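Local coordinates for protein pectate lyase (Bacillus, PDB 3VMW) that probably cleaves pectate, the polygalacturonate of plant cell walls, by beta-elimination, as a secreted polysaccharide lyase of family 1, at residues A[66-71]-A[95-100]; A[207-212]-A[229-234]; A[51-56]-A[87-92]. All blocks are in the same frame, centred on the assembly; numbering follows the deposited sequence.

All three contacts pair parallel strands of neighbouring coils in a right-handed beta-helix, but in different places. Contacts 1 and 2 are buried, whereas contact 3 is only partly so, at a corner of the first coils. Contacts 1 and 3 interlock: strand 55-56 leads to 66-68 and strand 89-93 to 97-103, and I66 and I97 of one pack on F92 of the other. Contact 2 lies beyond the chain's centre, with its own centre about 25 Å from that of contact 1 and about 30 Å from that of contact 3. Its outer face gathers arginines around a galacturonate, where contact 1 has a D67-R98 salt bridge and contact 3 a T55-E91 hydrogen bond.

Contact 1: A[66-71]-A[95-100]; sequences IDVKNH and IGIRLS. With SO4 (sulfate ion), chain F.
Two coils of the right-handed parallel beta-helix meet where I66, D67 and V68 pair with I97, R98 and L99. The strand segments run only 19° from parallel, and the amides alternate regularly: I66 N to G96 O, R98 N to I66 O (2.8 Å), V68 N to R98 O, S100 N to V68 O. On the inward face the aliphatic groups are stacked coil on coil. V68 CB rests on L99 CD2 at 3.7 Å, while V68 CG2 touches I97 CG2 at 3.9 Å; I66 is backed by I31 of helix 28-40, and L99 by I105 and I107 of strand 105-108.

The other face carries charge. R98 bends at chi3 (59°), which brings NH1 beside the D67 carboxylate in a salt bridge to OD1 of 3.1 Å. The oxygen lies at the guanidinium edge, close to its plane, whereas NH1 sits 50° above the carboxylate plane, so the two flat groups are tilted and share a single bond. R98 NH2 has a second anionic partner in E119. K69 NZ approaches R98 NH1 obliquely to 3.5 Å; D67 and E119, and in this crystal the sulfate, probably offset the two positive charges. S100 OG lies 3.3 Å from K69 CE, and beyond it K69 NZ gives a hydrogen bond of 2.9 Å to sulfate O2.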
loop_
_atom_site.group_PDB
_atom_site.type_symbol
_atom_site.label_atom_id
_atom_site.label_comp_id
_atom_site.label_asym_id
_atom_site.label_seq_id
_atom_site.Cartn_x
_atom_site.Cartn_y
_atom_site.Cartn_z
ATOM N N ILE A 66 -13.730 -7.766 -3.101
ATOM C CA ILE A 66 -13.983 -8.232 -1.756
ATOM C C ILE A 66 -14.265 -7.012 -0.878
ATOM O O ILE A 66 -13.394 -6.148 -0.673
ATOM C CB ILE A 66 -12.815 -9.057 -1.222
ATOM C CG1 ILE A 66 -12.555 -10.257 -2.160
ATOM C CG2 ILE A 66 -13.117 -9.496 0.219
ATOM C CD1 ILE A 66 -13.685 -11.357 -2.171
ATOM N N ASP A 67 -15.512 -6.923 -0.408
ATOM C CA ASP A 67 -16.073 -5.667 0.131
ATOM C C ASP A 67 -15.942 -5.675 1.652
ATOM O O ASP A 67 -16.830 -6.164 2.361
ATOM C CB ASP A 67 -17.558 -5.592 -0.313
ATOM C CG ASP A 67 -18.132 -4.153 -0.410
ATOM O OD1 ASP A 67 -17.406 -3.183 -0.198
ATOM O OD2 ASP A 67 -19.361 -4.033 -0.689
ATOM N N VAL A 68 -14.850 -5.129 2.168
ATOM C CA VAL A 68 -14.686 -4.987 3.622
ATOM C C VAL A 68 -15.342 -3.682 4.052
ATOM O O VAL A 68 -14.691 -2.620 4.150
ATOM C CB VAL A 68 -13.187 -5.037 4.072
ATOM C CG1 VAL A 68 -13.064 -4.915 5.588
ATOM C CG2 VAL A 68 -12.532 -6.352 3.588
ATOM N N LYS A 69 -16.649 -3.772 4.282
ATOM C CA LYS A 69 -17.485 -2.605 4.488
ATOM C C LYS A 69 -18.624 -3.080 5.329
ATOM O O LYS A 69 -19.077 -4.209 5.176
ATOM C CB LYS A 69 -18.064 -2.113 3.146
ATOM C CG LYS A 69 -18.985 -0.888 3.254
ATOM C CD LYS A 69 -19.673 -0.558 1.905
ATOM C CE LYS A 69 -18.676 -0.008 0.850
ATOM N NZ LYS A 69 -19.473 0.541 -0.322
ATOM N N ASN A 70 -19.090 -2.227 6.221
ATOM C CA ASN A 70 -20.281 -2.556 7.016
ATOM C C ASN A 70 -21.451 -2.824 6.077
ATOM O O ASN A 70 -21.655 -2.089 5.096
ATOM C CB ASN A 70 -20.596 -1.384 7.951
ATOM C CG ASN A 70 -21.731 -1.699 8.928
ATOM O OD1 ASN A 70 -22.872 -1.876 8.518
ATOM N ND2 ASN A 70 -21.417 -1.739 10.219
ATOM N N HIS A 71 -22.247 -3.834 6.395
ATOM C CA HIS A 71 -23.338 -4.254 5.516
ATOM C C HIS A 71 -24.381 -3.152 5.286
ATOM O O HIS A 71 -25.032 -3.116 4.226
ATOM C CB HIS A 71 -24.024 -5.527 6.047
ATOM C CG HIS A 71 -25.005 -5.278 7.160
ATOM N ND1 HIS A 71 -24.613 -5.052 8.467
ATOM C CD2 HIS A 71 -26.361 -5.201 7.154
ATOM C CE1 HIS A 71 -25.685 -4.870 9.219
ATOM N NE2 HIS A 71 -26.758 -4.947 8.446
ATOM N N ILE A 95 -9.096 -10.298 -8.573
ATOM C CA ILE A 95 -10.072 -9.624 -7.710
ATOM C C ILE A 95 -9.349 -9.020 -6.521
ATOM O O ILE A 95 -8.517 -9.670 -5.885
ATOM C CB ILE A 95 -11.245 -10.570 -7.252
ATOM C CG1 ILE A 95 -12.260 -9.816 -6.382
ATOM C CG2 ILE A 95 -10.729 -11.751 -6.475
ATOM C CD1 ILE A 95 -13.658 -10.591 -6.189
ATOM N N GLY A 96 -9.659 -7.770 -6.230
ATOM C CA GLY A 96 -8.979 -7.062 -5.156
ATOM C C GLY A 96 -9.860 -6.868 -3.941
ATOM O O GLY A 96 -11.029 -7.264 -3.913
ATOM N N ILE A 97 -9.283 -6.247 -2.919
ATOM C CA ILE A 97 -9.972 -6.027 -1.655
ATOM C C ILE A 97 -10.221 -4.539 -1.495
ATOM O O ILE A 97 -9.322 -3.722 -1.796
ATOM C CB ILE A 97 -9.088 -6.508 -0.496
ATOM C CG1 ILE A 97 -8.829 -8.005 -0.656
ATOM C CG2 ILE A 97 -9.705 -6.138 0.852
ATOM C CD1 ILE A 97 -7.932 -8.591 0.463
ATOM N N ARG A 98 -11.426 -4.169 -1.054
ATOM C CA ARG A 98 -11.690 -2.753 -0.725
ATOM C C ARG A 98 -12.000 -2.582 0.765
ATOM O O ARG A 98 -12.899 -3.252 1.299
ATOM C CB ARG A 98 -12.846 -2.173 -1.552
ATOM C CG ARG A 98 -13.019 -0.637 -1.309
ATOM C CD ARG A 98 -14.062 -0.026 -2.246
ATOM N NE ARG A 98 -15.354 -0.687 -2.044
ATOM C CZ ARG A 98 -16.391 -0.561 -2.859
ATOM N NH1 ARG A 98 -17.522 -1.210 -2.585
ATOM N NH2 ARG A 98 -16.302 0.198 -3.941
ATOM N N LEU A 99 -11.247 -1.706 1.441
ATOM C CA LEU A 99 -11.564 -1.334 2.826
ATOM C C LEU A 99 -12.326 -0.013 2.811
ATOM O O LEU A 99 -11.762 1.013 2.373
ATOM C CB LEU A 99 -10.307 -1.151 3.681
ATOM C CG LEU A 99 -9.220 -2.243 3.701
ATOM C CD1 LEU A 99 -8.277 -2.094 4.910
ATOM C CD2 LEU A 99 -9.792 -3.571 3.671
ATOM N N SER A 100 -13.580 -0.033 3.279
ATOM C CA SER A 100 -14.367 1.212 3.377
ATOM C C SER A 100 -14.769 1.443 4.822
ATOM O O SER A 100 -15.522 0.645 5.411
ATOM C CB SER A 100 -15.678 1.172 2.553
ATOM O OG SER A 100 -15.457 0.681 1.250
HETATM S S SO4 F . -22.524 2.716 0.417
HETATM O O1 SO4 F . -22.260 3.937 -0.346
HETATM O O2 SO4 F . -21.331 2.271 1.100
HETATM O O3 SO4 F . -23.535 3.142 1.380
HETATM O O4 SO4 F . -23.022 1.661 -0.456
HETATM O O HOH W 1 -15.509 -1.904 0.530
HETATM O O HOH W 2 -18.027 0.290 6.501
#

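Contact 2: A[207-212]-A[229-234]; sequences RVPLIR and TAINSR. With ADA (alpha-D-galactopyranuronic acid), chain B; SO4 (sulfate ion), chain C.
L210, I211 and R212 run parallel to N232, S233 and R234, with segment axes 4.9 Å apart and inclined by 15°. The backbone ladder links N232 N to P209 O, I211 N to N232 O and R234 N to I211 O; before it, V208 N reaches A230 O at 2.9 Å from well above that carbonyl's plane, just ahead of the cis peptide that leads into P209. Inward, I211 CD1 meets I231 CG2 in apolar packing, and both isoleucines also lean on V239 of strand 238-242.

The outward face is built around a bound galacturonate. R234 turns at chi3 (81°) and presents its guanidinium end-on to the sugar carboxylate: NH2 bonds O6A at 2.7 Å and NH1 bonds O6B at 2.8 Å. Both bonds are nearly straight, and the carboxyl carbon C6 lies at the edge, in the guanidinium plane, so the pair of bonds fixes the rotation of the carboxylate. R234 NE is hydrogen-bonded to S271 OG. L210 CD1 packs on both partners, 3.5 Å from R234 NH2 and 3.4 Å from ADA O6A. R212 lies alongside, its group over one face of the R234 guanidinium with the planes 46° apart, and is anchored by D185 and the carbonyl of G182. Extended R207 bonds the ring oxygen O5 through NH2 (3.3 Å) and also a sulfate shared with K177. Such an arginine-lined strand face holding a uronate carboxylate is consistent with the substrate cleft of a beta-helical pectate lyase.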
loop_
_atom_site.group_PDB
_atom_site.type_symbol
_atom_site.label_atom_id
_atom_site.label_comp_id
_atom_site.label_asym_id
_atom_site.label_seq_id
_atom_site.Cartn_x
_atom_site.Cartn_y
_atom_site.Cartn_z
ATOM N N ARG A 207 4.431 6.103 -9.578
ATOM C CA ARG A 207 3.642 6.160 -8.358
ATOM C C ARG A 207 4.183 5.286 -7.251
ATOM O O ARG A 207 3.525 4.316 -6.845
ATOM C CB ARG A 207 2.163 5.797 -8.634
ATOM C CG ARG A 207 1.514 6.738 -9.636
ATOM C CD ARG A 207 -0.021 6.460 -9.681
ATOM N NE ARG A 207 -0.694 7.363 -10.603
ATOM C CZ ARG A 207 -2.015 7.381 -10.765
ATOM N NH1 ARG A 207 -2.759 6.516 -10.087
ATOM N NH2 ARG A 207 -2.579 8.250 -11.593
ATOM N N VAL A 208 5.356 5.636 -6.728
ATOM C CA VAL A 208 5.921 4.776 -5.697
ATOM C C VAL A 208 6.315 5.543 -4.448
ATOM O O VAL A 208 7.481 5.578 -4.091
ATOM C CB VAL A 208 7.129 4.006 -6.243
ATOM C CG1 VAL A 208 7.359 2.687 -5.412
ATOM C CG2 VAL A 208 6.891 3.650 -7.729
ATOM N N PRO A 209 5.343 6.181 -3.792
ATOM C CA PRO A 209 3.943 6.321 -4.208
ATOM C C PRO A 209 3.751 7.692 -4.849
ATOM O O PRO A 209 4.658 8.556 -4.807
ATOM C CB PRO A 209 3.176 6.378 -2.857
ATOM C CG PRO A 209 4.282 6.422 -1.738
ATOM C CD PRO A 209 5.571 6.827 -2.488
ATOM N N LEU A 210 2.553 7.899 -5.399
ATOM C CA LEU A 210 2.078 9.248 -5.697
ATOM C C LEU A 210 1.442 9.783 -4.408
ATOM O O LEU A 210 0.419 9.249 -3.949
ATOM C CB LEU A 210 1.028 9.173 -6.786
ATOM C CG LEU A 210 0.456 10.485 -7.399
ATOM C CD1 LEU A 210 -0.518 10.158 -8.548
ATOM C CD2 LEU A 210 -0.281 11.261 -6.355
ATOM N N ILE A 211 2.021 10.828 -3.821
ATOM C CA ILE A 211 1.523 11.312 -2.543
ATOM C C ILE A 211 0.969 12.735 -2.681
ATOM O O ILE A 211 1.703 13.638 -3.052
ATOM C CB ILE A 211 2.628 11.366 -1.439
ATOM C CG1 ILE A 211 3.435 10.062 -1.358
ATOM C CG2 ILE A 211 1.999 11.683 -0.071
ATOM C CD1 ILE A 211 4.755 10.293 -0.574
ATOM N N ARG A 212 -0.311 12.924 -2.359
ATOM C CA ARG A 212 -0.892 14.268 -2.225
ATOM C C ARG A 212 -1.183 14.534 -0.745
ATOM O O ARG A 212 -1.738 13.664 -0.063
ATOM C CB ARG A 212 -2.218 14.353 -2.989
ATOM C CG ARG A 212 -2.138 14.139 -4.514
ATOM C CD ARG A 212 -3.571 14.269 -5.070
ATOM N NE ARG A 212 -3.657 14.450 -6.519
ATOM C CZ ARG A 212 -3.724 13.477 -7.413
ATOM N NH1 ARG A 212 -3.698 12.202 -7.030
ATOM N NH2 ARG A 212 -3.842 13.789 -8.706
ATOM N N THR A 229 9.253 7.348 -12.714
ATOM C CA THR A 229 9.466 8.099 -11.485
ATOM C C THR A 229 9.100 7.250 -10.282
ATOM O O THR A 229 8.297 6.313 -10.395
ATOM C CB THR A 229 8.597 9.351 -11.453
ATOM O OG1 THR A 229 7.228 8.949 -11.544
ATOM C CG2 THR A 229 8.908 10.272 -12.659
ATOM N N ALA A 230 9.681 7.557 -9.120
ATOM C CA ALA A 230 9.300 6.800 -7.913
ATOM C C ALA A 230 8.436 7.651 -6.985
ATOM O O ALA A 230 7.234 7.749 -7.161
ATOM C CB ALA A 230 10.550 6.270 -7.165
ATOM N N ILE A 231 9.055 8.299 -6.005
ATOM C CA ILE A 231 8.271 9.016 -5.005
ATOM C C ILE A 231 7.882 10.395 -5.555
ATOM O O ILE A 231 8.743 11.190 -5.890
ATOM C CB ILE A 231 9.105 9.202 -3.745
ATOM C CG1 ILE A 231 9.538 7.816 -3.213
ATOM C CG2 ILE A 231 8.313 9.985 -2.686
ATOM C CD1 ILE A 231 10.727 7.965 -2.181
ATOM N N ASN A 232 6.585 10.660 -5.628
ATOM C CA ASN A 232 6.083 11.898 -6.188
ATOM C C ASN A 232 5.336 12.650 -5.099
ATOM O O ASN A 232 4.278 12.211 -4.672
ATOM C CB ASN A 232 5.121 11.580 -7.343
ATOM C CG ASN A 232 4.685 12.840 -8.095
ATOM O OD1 ASN A 232 5.050 13.949 -7.703
ATOM N ND2 ASN A 232 3.898 12.671 -9.178
ATOM N N SER A 233 5.879 13.774 -4.650
ATOM C CA SER A 233 5.348 14.447 -3.475
ATOM C C SER A 233 4.677 15.734 -3.931
ATOM O O SER A 233 5.320 16.599 -4.478
ATOM C CB SER A 233 6.466 14.742 -2.466
ATOM O OG SER A 233 5.978 15.415 -1.315
ATOM N N ARG A 234 3.369 15.823 -3.714
ATOM C CA ARG A 234 2.548 16.880 -4.318
ATOM C C ARG A 234 1.711 17.625 -3.288
ATOM O O ARG A 234 1.396 17.088 -2.215
ATOM C CB ARG A 234 1.606 16.245 -5.347
ATOM C CG ARG A 234 2.337 15.745 -6.587
ATOM C CD ARG A 234 1.603 14.573 -7.232
ATOM N NE ARG A 234 0.480 15.021 -8.075
ATOM C CZ ARG A 234 0.096 14.399 -9.191
ATOM N NH1 ARG A 234 -0.911 14.878 -9.917
ATOM N NH2 ARG A 234 0.721 13.282 -9.579
HETATM C C1 ADA B . -0.957 9.335 -14.662
HETATM C C2 ADA B . -2.439 9.233 -14.994
HETATM C C3 ADA B . -3.068 10.581 -15.096
HETATM C C4 ADA B . -2.848 11.426 -13.948
HETATM C C5 ADA B . -1.366 11.498 -13.596
HETATM C C6 ADA B . -1.037 12.215 -12.371
HETATM O O2 ADA B . -2.502 8.573 -16.221
HETATM O O3 ADA B . -4.498 10.389 -15.277
HETATM O O4 ADA B . -3.546 10.848 -12.842
HETATM O O5 ADA B . -0.737 10.151 -13.534
HETATM O O6B ADA B . -1.534 13.349 -12.148
HETATM O O6A ADA B . -0.181 11.737 -11.554
HETATM S S SO4 C . -6.315 6.780 -11.251
HETATM O O1 SO4 C . -6.617 8.184 -10.981
HETATM O O2 SO4 C . -5.197 6.728 -12.189
HETATM O O3 SO4 C . -5.987 6.096 -9.999
HETATM O O4 SO4 C . -7.462 6.072 -11.825
HETATM O O HOH W 3 5.624 8.785 -9.392
HETATM O O HOH W 4 -3.616 16.383 -9.902
#

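Contact 3: A[51-56]-A[87-92]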
loop_
_atom_site.group_PDB
_atom_site.type_symbol
_atom_site.label_atom_id
_atom_site.label_comp_id
_atom_site.label_asym_id
_atom_site.label_seq_id
_atom_site.Cartn_x
_atom_site.Cartn_y
_atom_site.Cartn_z
ATOM N N TYR A 51 -8.459 -17.077 7.299
ATOM C CA TYR A 51 -7.306 -17.641 6.635
ATOM C C TYR A 51 -7.671 -18.044 5.226
ATOM O O TYR A 51 -8.594 -18.852 4.992
ATOM C CB TYR A 51 -6.756 -18.847 7.418
ATOM C CG TYR A 51 -6.020 -18.443 8.674
ATOM C CD1 TYR A 51 -4.767 -17.840 8.603
ATOM C CD2 TYR A 51 -6.569 -18.674 9.933
ATOM C CE1 TYR A 51 -4.085 -17.472 9.748
ATOM C CE2 TYR A 51 -5.899 -18.305 11.081
ATOM C CZ TYR A 51 -4.652 -17.706 10.980
ATOM O OH TYR A 51 -3.962 -17.338 12.111
ATOM N N VAL A 52 -6.969 -17.455 4.274
ATOM C CA VAL A 52 -7.272 -17.700 2.876
ATOM C C VAL A 52 -6.420 -18.829 2.332
ATOM O O VAL A 52 -5.181 -18.728 2.288
ATOM C CB VAL A 52 -7.076 -16.468 2.040
ATOM C CG1 VAL A 52 -7.451 -16.758 0.585
ATOM C CG2 VAL A 52 -7.913 -15.337 2.620
ATOM N N ASN A 53 -7.090 -19.912 1.942
ATOM C CA ASN A 53 -6.408 -21.092 1.441
ATOM C C ASN A 53 -7.098 -21.610 0.179
ATOM O O ASN A 53 -7.939 -22.503 0.238
ATOM C CB ASN A 53 -6.405 -22.181 2.503
ATOM C CG ASN A 53 -5.685 -23.435 2.047
ATOM O OD1 ASN A 53 -4.629 -23.361 1.410
ATOM N ND2 ASN A 53 -6.248 -24.592 2.373
ATOM N N GLY A 54 -6.721 -21.041 -0.957
ATOM C CA GLY A 54 -7.323 -21.327 -2.248
ATOM C C GLY A 54 -7.144 -20.051 -3.069
ATOM O O GLY A 54 -6.547 -19.092 -2.593
ATOM N N THR A 55 -7.643 -20.053 -4.298
ATOM C CA THR A 55 -7.517 -18.928 -5.203
ATOM C C THR A 55 -8.877 -18.234 -5.257
ATOM O O THR A 55 -9.877 -18.837 -5.685
ATOM C CB THR A 55 -7.132 -19.427 -6.612
ATOM O OG1 THR A 55 -5.875 -20.102 -6.547
ATOM C CG2 THR A 55 -7.016 -18.280 -7.593
ATOM N N ILE A 56 -8.908 -16.994 -4.784
ATOM C CA ILE A 56 -10.123 -16.177 -4.782
ATOM C C ILE A 56 -10.183 -15.534 -6.158
ATOM O O ILE A 56 -9.179 -14.993 -6.619
ATOM C CB ILE A 56 -10.043 -15.064 -3.700
ATOM C CG1 ILE A 56 -9.626 -15.659 -2.363
ATOM C CG2 ILE A 56 -11.411 -14.279 -3.573
ATOM C CD1 ILE A 56 -10.509 -16.927 -1.940
ATOM N N GLY A 87 0.424 -20.286 3.970
ATOM C CA GLY A 87 1.591 -20.637 3.172
ATOM C C GLY A 87 1.677 -19.727 1.948
ATOM O O GLY A 87 1.634 -18.496 2.053
ATOM N N THR A 88 1.828 -20.331 0.780
ATOM C CA THR A 88 1.909 -19.563 -0.453
ATOM C C THR A 88 0.579 -19.696 -1.193
ATOM O O THR A 88 0.476 -19.401 -2.391
ATOM C CB THR A 88 3.076 -20.050 -1.348
ATOM O OG1 THR A 88 2.954 -21.455 -1.579
ATOM C CG2 THR A 88 4.423 -19.791 -0.676
ATOM N N ASN A 89 -0.445 -20.112 -0.454
ATOM C CA ASN A 89 -1.751 -20.385 -1.049
ATOM C C ASN A 89 -2.842 -19.361 -0.805
ATOM O O ASN A 89 -4.004 -19.638 -1.055
ATOM C CB ASN A 89 -2.259 -21.730 -0.562
ATOM C CG ASN A 89 -2.202 -22.752 -1.631
ATOM O OD1 ASN A 89 -3.094 -22.822 -2.483
ATOM N ND2 ASN A 89 -1.127 -23.534 -1.637
ATOM N N GLY A 90 -2.490 -18.177 -0.323
ATOM C CA GLY A 90 -3.531 -17.186 -0.119
ATOM C C GLY A 90 -3.579 -16.279 -1.331
ATOM O O GLY A 90 -2.981 -15.209 -1.319
ATOM N N GLU A 91 -4.270 -16.703 -2.382
ATOM C CA GLU A 91 -4.159 -16.005 -3.648
ATOM C C GLU A 91 -5.484 -15.368 -4.078
ATOM O O GLU A 91 -6.513 -16.035 -4.060
ATOM C CB GLU A 91 -3.696 -16.982 -4.724
ATOM C CG GLU A 91 -3.371 -16.303 -6.036
ATOM C CD GLU A 91 -3.244 -17.280 -7.191
ATOM O OE1 GLU A 91 -3.410 -18.508 -6.975
ATOM O OE2 GLU A 91 -2.994 -16.814 -8.324
ATOM N N PHE A 92 -5.426 -14.107 -4.494
ATOM C CA PHE A 92 -6.555 -13.371 -5.078
ATOM C C PHE A 92 -6.143 -13.065 -6.500
ATOM O O PHE A 92 -5.260 -12.220 -6.739
ATOM C CB PHE A 92 -6.797 -12.048 -4.333
ATOM C CG PHE A 92 -7.240 -12.226 -2.906
ATOM C CD1 PHE A 92 -8.526 -11.887 -2.524
ATOM C CD2 PHE A 92 -6.375 -12.735 -1.945
ATOM C CE1 PHE A 92 -8.941 -12.039 -1.219
ATOM C CE2 PHE A 92 -6.799 -12.901 -0.640
ATOM C CZ PHE A 92 -8.088 -12.548 -0.285
#
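I56 lies alongside F92, and from its root onward it packs against the phenyl ring. CB stands 3.7 Å from F92 CD1, and CG2 touches the same ring carbon. CG1, placed beside the backbone N by chi1 of -50°, rises over the centre of the ring: it is 3.9 Å from the centroid and only 12° off the ring normal, a CH-pi contact. At the tip, CD1 turns back to V52 CG1 of its own segment, 4.0 Å away, while V52 CG2 reaches F92 CZ obliquely.

On the other face T55 OG1 donates to E91 OE1 at 3.0 Å, meeting it from above the carboxylate plane; E91 OE2 is taken by H113 NE2. The backbone ties G54 N to N89 O and I56 N to E91 O (2.7 Å), with a weak link from E91 N to G54 O between them. G54 is where the chain turns a corner, and strand 51-53 accordingly crosses 89-92 at 85°, whereas 55-56 pairs parallel with it. I31 of helix 28-40 packs against V52, I56 and F92, and I66 of strand 66-68 touches both I56 and F92, joining this corner to the next face of the beta-helix.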